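Naphthalene dioxygenase small subunit (PDB 2B1X) forms the small (beta) subunit of a Rieske non-heme iron naphthalene 1,2-dioxygenase and probably supports the oxidoreductase activity of the complex. Local coordinates at residues Arg77-Arg80 and Leu81-Glu84; Met67-Ala71 and Asp72-Met76; Ala28-Tyr31 and Arg32-Leu35; Glu17-Tyr20 and Met21-Glu24; Leu158-Thr161 and Thr162-Thr165. One frame throughout, in Å; residues are numbered along the deposited sequence.

Contact 1 of 5, residues Arg77-Arg80 and Leu81-Glu84; sequences RVLR and LETE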
loop_
_atom_site.group_PDB
_atom_site.type_symbol
_atom_site.label_atom_id
_atom_site.label_comp_id
_atom_site.label_asym_id
_atom_site.label_seq_id
_atom_site.Cartn_x
_atom_site.Cartn_y
_atom_site.Cartn_z
ATOM N N ARG B 77 -27.887 14.702 -8.375
ATOM C CA ARG B 77 -26.834 14.029 -7.593
ATOM C C ARG B 77 -27.221 14.063 -6.113
ATOM O O ARG B 77 -27.122 13.045 -5.429
ATOM C CB ARG B 77 -25.471 14.715 -7.845
ATOM C CG ARG B 77 -24.223 13.917 -7.494
ATOM C CD ARG B 77 -22.897 14.570 -7.990
ATOM N NE ARG B 77 -22.830 14.687 -9.458
ATOM C CZ ARG B 77 -22.569 13.668 -10.296
ATOM N NH1 ARG B 77 -22.310 12.448 -9.831
ATOM N NH2 ARG B 77 -22.557 13.868 -11.614
ATOM N N VAL B 78 -27.714 15.216 -5.644
ATOM C CA VAL B 78 -28.101 15.389 -4.243
ATOM C C VAL B 78 -29.420 14.660 -3.977
ATOM O O VAL B 78 -29.582 13.978 -2.966
ATOM C CB VAL B 78 -28.178 16.889 -3.840
ATOM C CG1 VAL B 78 -28.791 17.078 -2.440
ATOM C CG2 VAL B 78 -26.793 17.556 -3.933
ATOM N N LEU B 79 -30.363 14.778 -4.890
ATOM C CA LEU B 79 -31.630 14.069 -4.730
ATOM C C LEU B 79 -31.351 12.567 -4.599
ATOM O O LEU B 79 -31.975 11.905 -3.812
ATOM C CB LEU B 79 -32.583 14.347 -5.892
ATOM C CG LEU B 79 -33.255 15.721 -5.855
ATOM C CD1 LEU B 79 -33.799 16.102 -7.261
ATOM C CD2 LEU B 79 -34.373 15.745 -4.788
ATOM N N ARG B 80 -30.400 12.049 -5.364
ATOM C CA ARG B 80 -30.102 10.623 -5.323
ATOM C C ARG B 80 -29.624 10.231 -3.921
ATOM O O ARG B 80 -30.102 9.269 -3.339
ATOM C CB ARG B 80 -29.049 10.270 -6.365
ATOM C CG ARG B 80 -28.957 8.784 -6.670
ATOM C CD ARG B 80 -27.795 8.428 -7.564
ATOM N NE ARG B 80 -26.611 8.063 -6.821
ATOM C CZ ARG B 80 -26.451 6.903 -6.183
ATOM N NH1 ARG B 80 -27.402 5.991 -6.191
ATOM N NH2 ARG B 80 -25.304 6.635 -5.567
ATOM N N LEU B 81 -28.706 11.022 -3.380
ATOM C CA LEU B 81 -28.168 10.799 -2.032
ATOM C C LEU B 81 -29.202 10.931 -0.907
ATOM O O LEU B 81 -28.953 10.460 0.196
ATOM C CB LEU B 81 -26.960 11.705 -1.784
ATOM C CG LEU B 81 -25.738 11.417 -2.660
ATOM C CD1 LEU B 81 -24.812 12.620 -2.746
ATOM C CD2 LEU B 81 -24.956 10.141 -2.171
ATOM N N GLU B 82 -30.351 11.536 -1.201
ATOM C CA GLU B 82 -31.445 11.695 -0.247
ATOM C C GLU B 82 -32.470 10.556 -0.334
ATOM O O GLU B 82 -33.419 10.531 0.451
ATOM C CB GLU B 82 -32.159 13.036 -0.455
ATOM C CG GLU B 82 -31.341 14.265 -0.069
ATOM C CD GLU B 82 -32.046 15.572 -0.406
ATOM O OE1 GLU B 82 -32.861 15.599 -1.360
ATOM O OE2 GLU B 82 -31.790 16.582 0.294
ATOM N N THR B 83 -32.309 9.631 -1.286
ATOM C CA THR B 83 -33.108 8.414 -1.243
ATOM C C THR B 83 -32.568 7.449 -0.178
ATOM O O THR B 83 -31.539 7.676 0.440
ATOM C CB THR B 83 -33.180 7.682 -2.626
ATOM O OG1 THR B 83 -31.885 7.137 -2.989
ATOM C CG2 THR B 83 -33.606 8.639 -3.750
ATOM N N GLU B 84 -33.270 6.346 0.013
ATOM C CA GLU B 84 -32.848 5.342 0.989
ATOM C C GLU B 84 -31.985 4.285 0.320
ATOM O O GLU B 84 -31.733 3.228 0.911
ATOM C CB GLU B 84 -34.093 4.681 1.640
ATOM C CG GLU B 84 -34.841 5.614 2.595
ATOM C CD GLU B 84 -36.206 5.114 3.023
ATOM O OE1 GLU B 84 -36.786 4.190 2.377
ATOM O OE2 GLU B 84 -36.719 5.662 4.027
#

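Contact 2 of 5, residues Met67-Ala71 and Asp72-Met76; sequences MDDDA and DSMEM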
loop_
_atom_site.group_PDB
_atom_site.type_symbol
_atom_site.label_atom_id
_atom_site.label_comp_id
_atom_site.label_asym_id
_atom_site.label_seq_id
_atom_site.Cartn_x
_atom_site.Cartn_y
_atom_site.Cartn_z
ATOM N N MET B 67 -16.642 14.189 -14.924
ATOM C CA MET B 67 -17.847 14.804 -14.390
ATOM C C MET B 67 -17.972 16.177 -15.043
ATOM O O MET B 67 -16.971 16.905 -15.226
ATOM C CB MET B 67 -17.725 14.919 -12.860
ATOM C CG MET B 67 -19.005 15.303 -12.120
ATOM S SD MET B 67 -18.798 15.494 -10.292
ATOM C CE MET B 67 -17.714 14.194 -9.947
ATOM N N ASP B 68 -19.203 16.532 -15.408
ATOM C CA ASP B 68 -19.462 17.781 -16.089
ATOM C C ASP B 68 -20.907 18.144 -15.734
ATOM O O ASP B 68 -21.841 17.819 -16.464
ATOM C CB ASP B 68 -19.252 17.593 -17.602
ATOM C CG ASP B 68 -19.290 18.880 -18.378
ATOM O OD1 ASP B 68 -19.626 19.934 -17.798
ATOM O OD2 ASP B 68 -19.013 18.911 -19.605
ATOM N N ASP B 69 -21.072 18.745 -14.555
ATOM C CA ASP B 69 -22.403 19.021 -14.023
ATOM C C ASP B 69 -22.850 20.460 -14.227
ATOM O O ASP B 69 -22.036 21.384 -14.241
ATOM C CB ASP B 69 -22.456 18.721 -12.533
ATOM C CG ASP B 69 -22.762 17.256 -12.235
ATOM O OD1 ASP B 69 -23.254 16.536 -13.135
ATOM O OD2 ASP B 69 -22.547 16.766 -11.117
ATOM N N ASP B 70 -24.166 20.636 -14.367
ATOM C CA ASP B 70 -24.773 21.953 -14.244
ATOM C C ASP B 70 -25.664 21.941 -13.004
ATOM O O ASP B 70 -25.597 20.966 -12.232
ATOM C CB ASP B 70 -25.543 22.321 -15.501
ATOM C CG ASP B 70 -26.605 21.285 -15.888
ATOM O OD1 ASP B 70 -27.055 20.417 -15.070
ATOM O OD2 ASP B 70 -27.071 21.295 -17.036
ATOM N N ALA B 71 -26.483 22.981 -12.803
ATOM C CA ALA B 71 -27.300 23.034 -11.586
ATOM C C ALA B 71 -28.335 21.912 -11.525
ATOM O O ALA B 71 -28.550 21.326 -10.482
ATOM C CB ALA B 71 -27.940 24.397 -11.371
ATOM N N ASP B 72 -28.960 21.612 -12.652
ATOM C CA ASP B 72 -29.953 20.542 -12.694
ATOM C C ASP B 72 -29.318 19.150 -12.387
ATOM O O ASP B 72 -29.899 18.329 -11.684
ATOM C CB ASP B 72 -30.643 20.512 -14.056
ATOM C CG ASP B 72 -31.610 21.683 -14.281
ATOM O OD1 ASP B 72 -31.919 22.460 -13.341
ATOM O OD2 ASP B 72 -32.125 21.892 -15.404
ATOM N N SER B 73 -28.131 18.888 -12.915
ATOM C CA SER B 73 -27.539 17.564 -12.724
ATOM C C SER B 73 -26.941 17.424 -11.334
ATOM O O SER B 73 -26.945 16.345 -10.760
ATOM C CB SER B 73 -26.500 17.258 -13.806
ATOM O OG SER B 73 -25.406 18.134 -13.715
ATOM N N MET B 74 -26.417 18.518 -10.799
ATOM C CA MET B 74 -25.953 18.549 -9.416
ATOM C C MET B 74 -27.122 18.333 -8.450
ATOM O O MET B 74 -26.965 17.672 -7.424
ATOM C CB MET B 74 -25.258 19.883 -9.132
ATOM C CG MET B 74 -24.370 19.928 -7.911
ATOM S SD MET B 74 -23.204 18.483 -7.763
ATOM C CE MET B 74 -21.890 18.983 -8.792
ATOM N N GLU B 75 -28.294 18.889 -8.776
ATOM C CA GLU B 75 -29.492 18.659 -7.975
ATOM C C GLU B 75 -29.866 17.177 -7.941
ATOM O O GLU B 75 -30.124 16.611 -6.864
ATOM C CB GLU B 75 -30.674 19.503 -8.494
ATOM C CG GLU B 75 -31.947 19.329 -7.679
ATOM C CD GLU B 75 -33.053 20.262 -8.111
ATOM O OE1 GLU B 75 -33.193 20.499 -9.339
ATOM O OE2 GLU B 75 -33.782 20.769 -7.234
ATOM N N MET B 76 -29.902 16.569 -9.125
ATOM C CA MET B 76 -30.117 15.131 -9.260
ATOM C C MET B 76 -29.154 14.306 -8.381
ATOM O O MET B 76 -29.571 13.373 -7.709
ATOM C CB MET B 76 -29.940 14.704 -10.716
ATOM C CG MET B 76 -30.419 13.281 -11.001
ATOM S SD MET B 76 -29.241 12.350 -11.945
ATOM C CE MET B 76 -28.110 11.924 -10.695
#

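Contact 3 of 5, residues Ala28-Tyr31 and Arg32-Leu35; sequences AGKY and REWL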
loop_
_atom_site.group_PDB
_atom_site.type_symbol
_atom_site.label_atom_id
_atom_site.label_comp_id
_atom_site.label_asym_id
_atom_site.label_seq_id
_atom_site.Cartn_x
_atom_site.Cartn_y
_atom_site.Cartn_z
ATOM N N ALA B 28 -19.635 16.634 6.419
ATOM C CA ALA B 28 -20.685 16.242 7.358
ATOM C C ALA B 28 -21.854 15.614 6.608
ATOM O O ALA B 28 -22.871 15.234 7.226
ATOM C CB ALA B 28 -21.135 17.415 8.177
ATOM N N GLY B 29 -21.705 15.490 5.287
ATOM C CA GLY B 29 -22.725 14.891 4.449
ATOM C C GLY B 29 -23.948 15.768 4.344
ATOM O O GLY B 29 -25.051 15.264 4.102
ATOM N N LYS B 30 -23.769 17.081 4.544
ATOM C CA LYS B 30 -24.881 18.035 4.420
ATOM C C LYS B 30 -25.056 18.502 2.982
ATOM O O LYS B 30 -24.816 19.667 2.670
ATOM C CB LYS B 30 -24.677 19.238 5.359
ATOM C CG LYS B 30 -24.711 18.833 6.821
ATOM C CD LYS B 30 -24.506 19.977 7.776
ATOM C CE LYS B 30 -24.650 19.477 9.212
ATOM N NZ LYS B 30 -24.236 20.515 10.217
ATOM N N TYR B 31 -25.471 17.585 2.115
ATOM C CA TYR B 31 -25.551 17.862 0.677
ATOM C C TYR B 31 -26.605 18.919 0.257
ATOM O O TYR B 31 -26.366 19.737 -0.640
ATOM C CB TYR B 31 -25.760 16.550 -0.070
ATOM C CG TYR B 31 -24.557 15.615 0.069
ATOM C CD1 TYR B 31 -24.624 14.461 0.860
ATOM C CD2 TYR B 31 -23.356 15.906 -0.571
ATOM C CE1 TYR B 31 -23.506 13.587 0.993
ATOM C CE2 TYR B 31 -22.249 15.068 -0.454
ATOM C CZ TYR B 31 -22.327 13.905 0.330
ATOM O OH TYR B 31 -21.218 13.083 0.443
ATOM N N ARG B 32 -27.743 18.906 0.944
ATOM C CA ARG B 32 -28.840 19.823 0.659
ATOM C C ARG B 32 -28.399 21.254 0.976
ATOM O O ARG B 32 -28.606 22.170 0.176
ATOM C CB ARG B 32 -30.081 19.408 1.462
ATOM C CG ARG B 32 -31.322 20.305 1.297
ATOM C CD ARG B 32 -31.711 20.588 -0.137
ATOM N NE ARG B 32 -32.062 19.392 -0.898
ATOM C CZ ARG B 32 -32.429 19.404 -2.183
ATOM N NH1 ARG B 32 -32.512 20.560 -2.846
ATOM N NH2 ARG B 32 -32.727 18.270 -2.803
ATOM N N GLU B 33 -27.749 21.427 2.122
ATOM C CA GLU B 33 -27.154 22.715 2.485
ATOM C C GLU B 33 -26.086 23.166 1.506
ATOM O O GLU B 33 -26.026 24.331 1.177
ATOM C CB GLU B 33 -26.559 22.675 3.892
ATOM C CG GLU B 33 -27.621 22.534 4.968
ATOM C CD GLU B 33 -27.081 22.773 6.367
ATOM O OE1 GLU B 33 -26.345 23.775 6.577
ATOM O OE2 GLU B 33 -27.399 21.955 7.262
ATOM N N TRP B 34 -25.239 22.240 1.065
ATOM C CA TRP B 34 -24.202 22.561 0.095
ATOM C C TRP B 34 -24.838 23.040 -1.217
ATOM O O TRP B 34 -24.363 24.000 -1.840
ATOM C CB TRP B 34 -23.298 21.355 -0.157
ATOM C CG TRP B 34 -22.228 21.637 -1.172
ATOM C CD1 TRP B 34 -20.983 22.184 -0.945
ATOM C CD2 TRP B 34 -22.315 21.424 -2.570
ATOM N NE1 TRP B 34 -20.295 22.298 -2.129
ATOM C CE2 TRP B 34 -21.090 21.844 -3.145
ATOM C CE3 TRP B 34 -23.302 20.899 -3.411
ATOM C CZ2 TRP B 34 -20.825 21.750 -4.527
ATOM C CZ3 TRP B 34 -23.043 20.830 -4.798
ATOM C CH2 TRP B 34 -21.817 21.250 -5.329
ATOM N N LEU B 35 -25.913 22.370 -1.632
ATOM C CA LEU B 35 -26.569 22.710 -2.882
ATOM C C LEU B 35 -27.026 24.183 -2.921
ATOM O O LEU B 35 -27.040 24.792 -3.980
ATOM C CB LEU B 35 -27.727 21.743 -3.167
ATOM C CG LEU B 35 -28.249 21.718 -4.611
ATOM C CD1 LEU B 35 -27.137 21.327 -5.608
ATOM C CD2 LEU B 35 -29.461 20.809 -4.739
#

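Contact 4 of 5, residues Glu17-Tyr20 and Met21-Glu24; sequences EWLY and MEAE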
loop_
_atom_site.group_PDB
_atom_site.type_symbol
_atom_site.label_atom_id
_atom_site.label_comp_id
_atom_site.label_asym_id
_atom_site.label_seq_id
_atom_site.Cartn_x
_atom_site.Cartn_y
_atom_site.Cartn_z
ATOM N N GLU B 17 -12.906 31.672 4.681
ATOM C CA GLU B 17 -13.897 31.141 5.607
ATOM C C GLU B 17 -15.016 30.437 4.849
ATOM O O GLU B 17 -15.516 29.410 5.295
ATOM C CB GLU B 17 -14.419 32.220 6.570
ATOM C CG GLU B 17 -13.355 32.559 7.633
ATOM C CD GLU B 17 -13.803 33.519 8.734
ATOM O OE1 GLU B 17 -14.781 34.298 8.543
ATOM O OE2 GLU B 17 -13.137 33.511 9.809
ATOM N N TRP B 18 -15.396 30.979 3.693
ATOM C CA TRP B 18 -16.436 30.364 2.874
ATOM C C TRP B 18 -15.967 28.969 2.405
ATOM O O TRP B 18 -16.713 27.990 2.472
ATOM C CB TRP B 18 -16.786 31.282 1.700
ATOM C CG TRP B 18 -17.990 30.850 0.905
ATOM C CD1 TRP B 18 -19.278 31.332 1.024
ATOM C CD2 TRP B 18 -18.020 29.874 -0.142
ATOM N NE1 TRP B 18 -20.095 30.704 0.113
ATOM C CE2 TRP B 18 -19.349 29.805 -0.612
ATOM C CE3 TRP B 18 -17.052 29.046 -0.737
ATOM C CZ2 TRP B 18 -19.736 28.942 -1.653
ATOM C CZ3 TRP B 18 -17.435 28.179 -1.758
ATOM C CH2 TRP B 18 -18.771 28.138 -2.207
ATOM N N LEU B 19 -14.718 28.869 1.974
ATOM C CA LEU B 19 -14.196 27.584 1.509
ATOM C C LEU B 19 -14.171 26.545 2.620
ATOM O O LEU B 19 -14.452 25.356 2.393
ATOM C CB LEU B 19 -12.781 27.748 0.934
ATOM C CG LEU B 19 -12.618 28.414 -0.421
ATOM C CD1 LEU B 19 -11.165 28.546 -0.751
ATOM C CD2 LEU B 19 -13.323 27.575 -1.486
ATOM N N TYR B 20 -13.833 26.981 3.830
ATOM C CA TYR B 20 -13.739 26.031 4.935
ATOM C C TYR B 20 -15.138 25.606 5.368
ATOM O O TYR B 20 -15.337 24.467 5.755
ATOM C CB TYR B 20 -12.946 26.605 6.113
ATOM C CG TYR B 20 -11.500 26.928 5.836
ATOM C CD1 TYR B 20 -10.800 27.761 6.696
ATOM C CD2 TYR B 20 -10.791 26.344 4.761
ATOM C CE1 TYR B 20 -9.472 28.059 6.503
ATOM C CE2 TYR B 20 -9.411 26.634 4.554
ATOM C CZ TYR B 20 -8.772 27.496 5.434
ATOM O OH TYR B 20 -7.428 27.838 5.299
ATOM N N MET B 21 -16.099 26.520 5.298
ATOM C CA MET B 21 -17.508 26.202 5.579
ATOM C C MET B 21 -18.073 25.217 4.541
ATOM O O MET B 21 -18.856 24.325 4.864
ATOM C CB MET B 21 -18.322 27.498 5.602
ATOM C CG MET B 21 -19.871 27.342 5.677
ATOM S SD MET B 21 -20.640 26.999 4.048
ATOM C CE MET B 21 -20.427 28.587 3.156
ATOM N N GLU B 22 -17.664 25.391 3.290
ATOM C CA GLU B 22 -18.132 24.544 2.216
ATOM C C GLU B 22 -17.631 23.125 2.432
ATOM O O GLU B 22 -18.408 22.181 2.360
ATOM C CB GLU B 22 -17.630 25.058 0.864
ATOM C CG GLU B 22 -18.295 24.361 -0.320
ATOM C CD GLU B 22 -17.362 24.112 -1.503
ATOM O OE1 GLU B 22 -16.271 24.725 -1.569
ATOM O OE2 GLU B 22 -17.736 23.325 -2.405
ATOM N N ALA B 23 -16.325 23.001 2.679
ATOM C CA ALA B 23 -15.689 21.715 2.983
ATOM C C ALA B 23 -16.318 21.018 4.207
ATOM O O ALA B 23 -16.541 19.806 4.205
ATOM C CB ALA B 23 -14.180 21.908 3.201
ATOM N N GLU B 24 -16.570 21.784 5.258
ATOM C CA GLU B 24 -17.233 21.271 6.453
ATOM C C GLU B 24 -18.587 20.651 6.175
ATOM O O GLU B 24 -18.889 19.571 6.695
ATOM C CB GLU B 24 -17.378 22.371 7.520
ATOM C CG GLU B 24 -18.031 21.898 8.812
ATOM C CD GLU B 24 -18.318 23.025 9.776
ATOM O OE1 GLU B 24 -17.373 23.721 10.185
ATOM O OE2 GLU B 24 -19.501 23.235 10.127
HETATM O O HOH W 1 -14.014 24.065 -0.007
#

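Contact 5 of 5, residues Leu158-Thr161 and Thr162-Thr165; sequences LDQT and TIMT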
loop_
_atom_site.group_PDB
_atom_site.type_symbol
_atom_site.label_atom_id
_atom_site.label_comp_id
_atom_site.label_asym_id
_atom_site.label_seq_id
_atom_site.Cartn_x
_atom_site.Cartn_y
_atom_site.Cartn_z
ATOM N N LEU B 158 -7.301 16.808 -11.079
ATOM C CA LEU B 158 -6.605 15.869 -10.198
ATOM C C LEU B 158 -5.199 15.597 -10.703
ATOM O O LEU B 158 -4.968 15.555 -11.915
ATOM C CB LEU B 158 -7.394 14.560 -10.057
ATOM C CG LEU B 158 -8.845 14.728 -9.554
ATOM C CD1 LEU B 158 -9.652 13.431 -9.796
ATOM C CD2 LEU B 158 -8.847 15.076 -8.055
ATOM N N ASP B 159 -4.268 15.393 -9.768
ATOM C CA ASP B 159 -2.897 14.932 -10.063
ATOM C C ASP B 159 -2.759 13.457 -10.369
ATOM O O ASP B 159 -1.825 12.787 -9.889
ATOM C CB ASP B 159 -1.993 15.323 -8.906
ATOM C CG ASP B 159 -2.173 16.781 -8.554
ATOM O OD1 ASP B 159 -2.142 17.592 -9.520
ATOM O OD2 ASP B 159 -2.452 17.189 -7.403
ATOM N N GLN B 160 -3.673 12.965 -11.184
ATOM C CA GLN B 160 -3.777 11.554 -11.505
ATOM C C GLN B 160 -4.245 11.439 -12.944
ATOM O O GLN B 160 -4.941 12.340 -13.472
ATOM C CB GLN B 160 -4.821 10.900 -10.588
ATOM C CG GLN B 160 -4.435 10.865 -9.112
ATOM C CD GLN B 160 -5.544 10.348 -8.205
ATOM O OE1 GLN B 160 -6.534 9.767 -8.669
ATOM N NE2 GLN B 160 -5.361 10.531 -6.894
ATOM N N THR B 161 -3.922 10.331 -13.591
ATOM C CA THR B 161 -4.572 10.063 -14.885
ATOM C C THR B 161 -5.573 8.930 -14.622
ATOM O O THR B 161 -6.775 9.149 -14.692
ATOM C CB THR B 161 -3.509 9.716 -15.985
ATOM O OG1 THR B 161 -2.641 8.678 -15.512
ATOM C CG2 THR B 161 -2.536 10.916 -16.229
ATOM N N THR B 162 -5.085 7.745 -14.307
ATOM C CA THR B 162 -5.921 6.664 -13.738
ATOM C C THR B 162 -6.359 7.083 -12.323
ATOM O O THR B 162 -5.528 7.362 -11.492
ATOM C CB THR B 162 -5.095 5.353 -13.694
ATOM O OG1 THR B 162 -4.723 5.010 -15.035
ATOM C CG2 THR B 162 -5.984 4.133 -13.247
ATOM N N ILE B 163 -7.662 7.201 -12.081
ATOM C CA ILE B 163 -8.141 7.674 -10.778
ATOM C C ILE B 163 -8.044 6.566 -9.718
ATOM O O ILE B 163 -8.385 5.379 -9.956
ATOM C CB ILE B 163 -9.590 8.270 -10.901
ATOM C CG1 ILE B 163 -9.687 9.294 -12.036
ATOM C CG2 ILE B 163 -10.152 8.789 -9.536
ATOM C CD1 ILE B 163 -8.644 10.451 -11.928
ATOM N N MET B 164 -7.551 6.947 -8.543
ATOM C CA MET B 164 -7.289 5.967 -7.503
ATOM C C MET B 164 -8.357 5.940 -6.380
ATOM O O MET B 164 -8.046 5.970 -5.184
ATOM C CB MET B 164 -5.873 6.115 -7.003
ATOM C CG MET B 164 -4.890 5.698 -8.121
ATOM S SD MET B 164 -3.180 5.801 -7.639
ATOM C CE MET B 164 -2.863 7.481 -7.963
ATOM N N THR B 165 -9.608 5.846 -6.803
ATOM C CA THR B 165 -10.733 5.528 -5.926
ATOM C C THR B 165 -11.795 4.874 -6.789
ATOM O O THR B 165 -11.760 5.015 -8.034
ATOM C CB THR B 165 -11.217 6.761 -5.137
ATOM O OG1 THR B 165 -12.125 6.342 -4.127
ATOM C CG2 THR B 165 -11.962 7.740 -6.020
HETATM O O HOH W 2 -2.940 8.404 -11.716
#

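Contact 1 of 5, residues Arg77-Arg80 and Leu81-Glu84
Thr83 doubles back onto Arg80 at the C-terminal end of helix 71-81, and this is the tight part of the contact. Arg80 O takes two donors from one residue: Thr83 OG1 at 2.8 Å, lying in the carbonyl plane, and Thr83 N at 3.0 Å, well above that plane. A chi1 of 68° sets the hydroxyl between the backbone N and the carbonyl carbon, where it can reach back to the helix. Threonine suits the place because its short arm carries a hydroxyl close to the chain. Leu81 is buried on this tight side, its N bonded to Arg77 O at 3.3 Å and its CG 3.5 Å from the same oxygen. Glu82 N is shared between a weak bond to Val78 O and one to Leu79 O at 3.1 Å, as the helix tightens at its end.

The solvent side is that of Glu82, whose exposed side chain crosses Leu79 and Val78 obliquely, with OE1 3.7 Å from Leu79 CD2; its charge is met by Arg32. Arg80 sends its guanidinium to Asp371 of the large subunit. Val78 rests on helix 31-35, while Leu81 leans on the loop leading to strand 94-106.

Contact 2 of 5, residues Met67-Ala71 and Asp72-Met76
A capping box opens helix 71-81, with Asp70 as N-cap and Ser73 as its partner three residues on. Asp70 OD1 accepts from Ser73 N at 2.9 Å, the amide meeting the oxygen nearly end-on, and Ser73 OG returns the favour by accepting from Asp70 N, also at 2.9 Å. A chi1 of 55° in Asp70 and 65° in Ser73 puts each oxygen-bearing group where it can reach the other residue's amide. Aspartate suits the cap because its carboxylate serves Ser73 N, a first-turn amide with no earlier helical carbonyl to bond with; serine suits its place because a short hydroxyl offers Asp70 N an acceptor.

Asp69, just before the cap, comes in beside the box. Its OD1 lies 2.7 Å from Ser73 OG. The Asp69 and Met74 side chains cross at about a right angle, and bends at chi2 and chi3 of the methionine bring CE to 3.3 Å from Asp69 OD2. Regular helical bonding begins at once, with Met74 N on Asp70 O at 3.0 Å and Glu75 N on Ala71 O at 3.0 Å.

Met67 and Asp69 pair through their backbones with strand 42-49, so the box joins the sheet edge to the helix. Arg360 of the large subunit bonds to Asp68 O and makes long, weak ion pairs with Asp69 and Asp70. Asp69 OD2 also forms a salt bridge with Arg77, a turn beyond Ser73. Carboxylates gathered at a helix start are likely to be stabilised by its dipole, and Arg77 would be expected to help keep buried Asp69 ionised.

Contact 3 of 5, residues Ala28-Tyr31 and Arg32-Leu35
Lys30 and Glu33 lie side by side and point the same way, one on the turn before helix 31-35 and the other in its first turn. The lysine CB starts 4.2 Å from Glu33 CB. Its CG then passes Glu33 OE2 at 4.1 Å, CD comes nearest to that oxygen, at 3.5 Å, and CE draws off again to 4.2 Å from it. The chain is fully extended beyond CG, with chi2 180° and chi3 176°, and therefore runs past the carboxylate. NZ ends 4.6 Å from OE2, too far for a salt bridge though the charges should still attract. Both residues are exposed, which suits long charged chains.

Lys30 is also the N-cap of the helix and the centre of an inverse gamma turn. Just before it, Gly29 closes helix 10-27 in a Schellman motif, its positive phi being easy for a glycine. The next helix then starts from the Lys30 carbonyl: Trp34 N bonds to Lys30 O at 3.1 Å, in the carbonyl plane, and Leu35 N to Tyr31 O at 2.8 Å. Tyr31 O also sits at the edge of the Trp34 ring, near its plane. The buried Tyr31 ring packs against Leu170 and Ile171, and against Arg54 of the second subunit.

Contact 4 of 5, residues Glu17-Tyr20 and Met21-Glu24
Glu22 OE2 is gripped twice, by Arg154 in a salt bridge and by the indole NE1 of Trp34, which would probably favour the ionised form of this buried carboxylate. The other oxygen, OE1, shares a water with Leu19 O, the water donating to each at 2.8 Å. OE1 also approaches the Trp18 ring obliquely, 3.6 Å from CZ3, and the two planes are 39° apart.

On the same side of the indole, over its five-membered ring, Met21 lays its methyl, a Met-aromatic contact one turn apart. CE stands 3.8 Å from the centroid of that ring, a CH-pi contact, with SD further out. Bends at chi2 (-81°) and chi3 (-70°) fold the thioether over the ring. Tryptophan's wide ring suits both neighbours; with a serine here, the Met21 methyl is likely to lose its face and the Glu22 carboxylate the ring beside it.

All this lies on helix 10-27, packed across the curved sheet of this NTF2-like fold. Its backbone bonds are regular, such as Ala23 N to Leu19 O at 3.0 Å. The small Ala23 packs on His97 and Val99 of strand 94-106. Glu24 meets Arg103 and Tyr20 packs on Val102, both of the second subunit.

Contact 5 of 5, residues Leu158-Thr161 and Thr162-Thr165
The Gln160 amide is the flat group here, and Met164 covers one of its faces: the methyl CE lies above the plane, 3.9 Å from Gln160 CD. Met164 N comes from that same side and donates to Gln160 OE1 at 3.0 Å. The bond is fairly straight, 158° at the hydrogen, but the donor stands 42° out of the carbonyl plane, so it does not lie on a lone pair. OE1 is also 3.4 Å from Ile163 CA, while NE2 turns the other way to Tyr122 OH of the third subunit. The glutamine chain is extended beyond CG (chi2 174°), which carries the amide to Met164. A glutamine suits the spot because its amide both accepts from Met164 N and donates to another chain. Were the side chain cut back to that of an alanine, Met164 N would probably be left without its acceptor and the third-subunit tyrosine without its amide partner.

This is the bend that follows strand 148-158, where the chain leaves the sheet to meet other subunits. Inside the bend a water bridges the backbone, accepting from Thr161 N at 2.9 Å and donating to Thr162 O at 2.8 Å. Elsewhere in the bend Leu158 CD1 meets Ile163 CD1 at 3.8 Å, the two side chains crossing at about a right angle, as suits branched aliphatics filling a buried corner. Thr161 OG1 bonds to Glu99 of the large subunit, and Thr162 OG1 to Glu335 of that subunit and to Asp127 O of the third subunit.

From the N terminus, contact 4 comes first, within helix 10-27; contact 3 follows at the turn into helix 31-35, and its Trp34 indole reaches back to contact 4. Contact 2 then opens helix 71-81 and contact 1 ends it. All five are local and stand in series, none nesting or crossing. Contacts 1 and 2 share helix 71-81 and meet through the Arg77-Asp69 salt bridge; contact 3 touches both because helix 31-35 packs on that helix, Met74 CG lying 3.5 Å from Trp34 CZ3. Contact 5, beyond strand 148-158, stands apart, its centre about 24 Å from that of contact 4. It faces the third subunit, whereas contacts 1, 3 and 4 touch the second.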